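Local coordinates for actin depolymerization factor 2 (PDB 2XFA), which probably binds actin and promotes filament disassembly in the malaria parasite Plasmodium berghei, at residues 91-100 / 123-134. Sequence-based numbering, arbitrary orientation.
Sequences RIYFIFWSPG and GIFKSLEITCDI
W97 turns the edge of its indole to I130, whose methyl CG2 lies in the ring plane, 3.8 Å from W97 CZ3. With CG anti to the backbone N (chi1 173°), the indole reaches across to the loop that follows I130, where CZ2 touches CD1 of I134 at 3.9 Å and the backbone N of I134 sits at the ring edge; NE1 is hydrogen-bonded to K68 O. On the same face of the sheet I95 CG2 packs against I130 CD1, and Y93 CD1 against L128 CD1 at 3.9 Å; L128 also packs against L141 and I144 of helix 137-146. F94 faces the other way, its CB 3.8 Å from I124 CD1, and also packs on L117 and V118 of helix 104-118.

The strand axes run 20° from parallel at 4.6 Å, and with helix 104-118 between them in sequence they form a beta-alpha-beta crossover of the ADF-homology fold, 126-130 being an outermost strand of the mixed sheet. The parallel pairing rests on F94, F96 and S98 donating to K126, L128 and I130 carbonyls, while L128 and I130 donate back to F94 and F96. The bond of S98 N to I130 O is nearly straight (174°).

Farther out, R91 lays CG over the centre of the F125 ring, 3.8 Å from its centroid, in a CH-pi contact. F125 N donates to I92 O at 2.7 Å, and a water bridges I92 N and G123 O. Past the last strand pair, T131 OG1 donates to S98 O at 2.9 Å, while S98 OG is hydrogen-bonded to K107 NZ.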
# COMPACT_ATOMS: atom_id res chain seq x y z
N ARG A 91 6.41 7.82 -8.34
CA ARG A 91 5.01 8.17 -8.00
C ARG A 91 4.57 7.40 -6.77
O ARG A 91 4.86 6.21 -6.64
CB ARG A 91 4.06 7.82 -9.15
CG ARG A 91 4.30 8.58 -10.48
CD ARG A 91 4.96 9.91 -10.21
NE ARG A 91 4.69 10.90 -11.26
CZ ARG A 91 5.21 12.12 -11.29
NH1 ARG A 91 6.04 12.51 -10.33
NH2 ARG A 91 4.91 12.96 -12.27
N ILE A 92 3.83 8.05 -5.88
CA ILE A 92 3.40 7.38 -4.67
C ILE A 92 2.03 6.76 -4.88
O ILE A 92 1.07 7.47 -5.16
CB ILE A 92 3.35 8.32 -3.47
CG1 ILE A 92 4.76 8.83 -3.15
CG2 ILE A 92 2.79 7.58 -2.26
CD1 ILE A 92 4.74 10.02 -2.21
N TYR A 93 1.95 5.44 -4.79
CA TYR A 93 0.67 4.75 -4.91
C TYR A 93 0.21 4.32 -3.53
O TYR A 93 1.02 3.91 -2.72
CB TYR A 93 0.81 3.51 -5.81
CG TYR A 93 0.80 3.87 -7.27
CD1 TYR A 93 -0.33 3.67 -8.05
CD2 TYR A 93 1.91 4.47 -7.86
CE1 TYR A 93 -0.35 4.02 -9.40
CE2 TYR A 93 1.90 4.83 -9.20
CZ TYR A 93 0.78 4.60 -9.97
OH TYR A 93 0.79 4.96 -11.30
N PHE A 94 -1.08 4.37 -3.29
CA PHE A 94 -1.65 3.84 -2.07
C PHE A 94 -2.52 2.66 -2.50
O PHE A 94 -3.34 2.80 -3.40
CB PHE A 94 -2.50 4.89 -1.36
CG PHE A 94 -3.16 4.38 -0.11
CD1 PHE A 94 -2.56 4.58 1.12
CD2 PHE A 94 -4.35 3.69 -0.17
CE1 PHE A 94 -3.16 4.12 2.29
CE2 PHE A 94 -4.96 3.21 1.00
CZ PHE A 94 -4.36 3.43 2.23
N ILE A 95 -2.33 1.50 -1.89
CA ILE A 95 -3.05 0.32 -2.35
C ILE A 95 -3.78 -0.29 -1.18
O ILE A 95 -3.19 -0.54 -0.13
CB ILE A 95 -2.08 -0.72 -2.92
CG1 ILE A 95 -1.28 -0.11 -4.08
CG2 ILE A 95 -2.82 -2.01 -3.34
CD1 ILE A 95 0.04 -0.84 -4.34
N PHE A 96 -5.07 -0.51 -1.36
CA PHE A 96 -5.85 -1.20 -0.36
C PHE A 96 -6.04 -2.63 -0.87
O PHE A 96 -6.82 -2.89 -1.81
CB PHE A 96 -7.18 -0.49 -0.13
CG PHE A 96 -8.13 -1.23 0.78
CD1 PHE A 96 -7.66 -2.12 1.75
CD2 PHE A 96 -9.50 -1.01 0.68
CE1 PHE A 96 -8.56 -2.79 2.58
CE2 PHE A 96 -10.40 -1.68 1.50
CZ PHE A 96 -9.94 -2.56 2.45
N TRP A 97 -5.30 -3.54 -0.26
CA TRP A 97 -5.40 -4.99 -0.54
C TRP A 97 -6.51 -5.57 0.31
O TRP A 97 -6.44 -5.57 1.55
CB TRP A 97 -4.10 -5.65 -0.17
CG TRP A 97 -4.08 -7.18 -0.24
CD1 TRP A 97 -3.74 -8.03 0.77
CD2 TRP A 97 -4.40 -8.02 -1.37
NE1 TRP A 97 -3.81 -9.35 0.34
CE2 TRP A 97 -4.23 -9.37 -0.95
CE3 TRP A 97 -4.80 -7.76 -2.68
CZ2 TRP A 97 -4.45 -10.47 -1.81
CZ3 TRP A 97 -5.04 -8.84 -3.53
CH2 TRP A 97 -4.86 -10.18 -3.09
N SER A 98 -7.55 -6.03 -0.37
CA SER A 98 -8.71 -6.56 0.29
C SER A 98 -9.17 -7.85 -0.38
O SER A 98 -10.07 -7.82 -1.21
CB SER A 98 -9.85 -5.53 0.28
OG SER A 98 -10.95 -5.98 1.04
N PRO A 99 -8.55 -8.99 -0.02
CA PRO A 99 -8.85 -10.26 -0.70
C PRO A 99 -10.15 -10.88 -0.24
O PRO A 99 -10.64 -10.61 0.86
CB PRO A 99 -7.66 -11.17 -0.33
CG PRO A 99 -7.20 -10.69 0.97
CD PRO A 99 -7.51 -9.15 1.01
N GLY A 100 -10.70 -11.74 -1.09
CA GLY A 100 -11.99 -12.36 -0.84
C GLY A 100 -12.04 -13.29 0.34
O GLY A 100 -13.11 -13.44 0.95
N GLY A 123 0.21 13.88 -0.98
CA GLY A 123 1.15 13.50 -2.02
C GLY A 123 0.90 12.18 -2.76
O GLY A 123 1.67 11.81 -3.64
N ILE A 124 -0.19 11.49 -2.45
CA ILE A 124 -0.53 10.27 -3.20
C ILE A 124 -0.85 10.52 -4.67
O ILE A 124 -1.72 11.33 -5.03
CB ILE A 124 -1.73 9.53 -2.60
CG1 ILE A 124 -1.42 9.10 -1.17
CG2 ILE A 124 -2.12 8.31 -3.46
CD1 ILE A 124 -2.63 8.53 -0.45
N PHE A 125 -0.14 9.80 -5.54
CA PHE A 125 -0.35 9.90 -6.98
C PHE A 125 -1.62 9.17 -7.37
O PHE A 125 -2.39 9.65 -8.18
CB PHE A 125 0.85 9.33 -7.73
CG PHE A 125 0.77 9.51 -9.21
CD1 PHE A 125 1.27 10.67 -9.79
CD2 PHE A 125 0.22 8.54 -10.01
CE1 PHE A 125 1.20 10.86 -11.14
CE2 PHE A 125 0.15 8.73 -11.38
CZ PHE A 125 0.63 9.90 -11.94
N LYS A 126 -1.85 8.00 -6.79
CA LYS A 126 -3.10 7.29 -7.05
C LYS A 126 -3.43 6.32 -5.94
O LYS A 126 -2.55 5.66 -5.38
CB LYS A 126 -3.03 6.54 -8.38
CG LYS A 126 -4.38 6.10 -8.87
CD LYS A 126 -4.34 5.80 -10.34
CE LYS A 126 -5.72 5.68 -10.93
NZ LYS A 126 -5.66 5.21 -12.35
N SER A 127 -4.71 6.27 -5.60
CA SER A 127 -5.19 5.33 -4.59
C SER A 127 -5.92 4.20 -5.31
O SER A 127 -6.73 4.46 -6.21
CB SER A 127 -6.11 6.06 -3.63
OG SER A 127 -6.58 5.15 -2.65
N LEU A 128 -5.64 2.95 -4.92
CA LEU A 128 -6.15 1.77 -5.62
C LEU A 128 -6.79 0.80 -4.65
O LEU A 128 -6.34 0.65 -3.54
CB LEU A 128 -5.00 1.02 -6.30
CG LEU A 128 -4.09 1.78 -7.26
CD1 LEU A 128 -2.99 0.89 -7.80
CD2 LEU A 128 -4.94 2.31 -8.38
N GLU A 129 -7.81 0.09 -5.10
CA GLU A 129 -8.34 -1.01 -4.34
C GLU A 129 -8.22 -2.25 -5.22
O GLU A 129 -8.66 -2.25 -6.38
CB GLU A 129 -9.79 -0.76 -3.94
CG GLU A 129 -10.40 -1.87 -3.07
CD GLU A 129 -11.88 -1.62 -2.75
OE1 GLU A 129 -12.21 -0.52 -2.25
OE2 GLU A 129 -12.70 -2.53 -2.99
N ILE A 130 -7.60 -3.28 -4.65
CA ILE A 130 -7.42 -4.58 -5.29
C ILE A 130 -8.03 -5.70 -4.43
O ILE A 130 -7.69 -5.87 -3.27
CB ILE A 130 -5.93 -4.89 -5.52
CG1 ILE A 130 -5.30 -3.81 -6.39
CG2 ILE A 130 -5.77 -6.26 -6.19
CD1 ILE A 130 -3.85 -4.09 -6.74
N THR A 131 -8.91 -6.47 -5.04
CA THR A 131 -9.67 -7.47 -4.31
C THR A 131 -9.60 -8.84 -5.02
O THR A 131 -10.36 -9.75 -4.72
CB THR A 131 -11.13 -7.01 -4.24
OG1 THR A 131 -11.89 -7.92 -3.44
CG2 THR A 131 -11.72 -6.90 -5.65
N CYS A 132 -8.68 -8.98 -5.96
CA CYS A 132 -8.57 -10.22 -6.72
C CYS A 132 -7.99 -11.33 -5.83
O CYS A 132 -7.85 -11.16 -4.61
CB CYS A 132 -7.71 -10.02 -7.98
SG CYS A 132 -6.05 -9.38 -7.63
N ASP A 133 -7.70 -12.49 -6.42
CA ASP A 133 -6.97 -13.54 -5.70
C ASP A 133 -5.49 -13.18 -5.67
O ASP A 133 -4.97 -12.54 -6.61
CB ASP A 133 -7.15 -14.91 -6.38
CG ASP A 133 -6.59 -16.06 -5.52
OD1 ASP A 133 -5.40 -16.41 -5.68
OD2 ASP A 133 -7.33 -16.56 -4.65
N ILE A 134 -4.79 -13.61 -4.62
CA ILE A 134 -3.37 -13.35 -4.51
C ILE A 134 -2.60 -13.76 -5.79
O ILE A 134 -1.60 -13.12 -6.10
CB ILE A 134 -2.73 -14.08 -3.32
CG1 ILE A 134 -1.28 -13.64 -3.17
CG2 ILE A 134 -2.74 -15.61 -3.53
CD1 ILE A 134 -1.13 -12.20 -2.79
O HOH W 1 3.22 10.88 -6.03
O HOH W 2 -13.00 -3.63 -0.51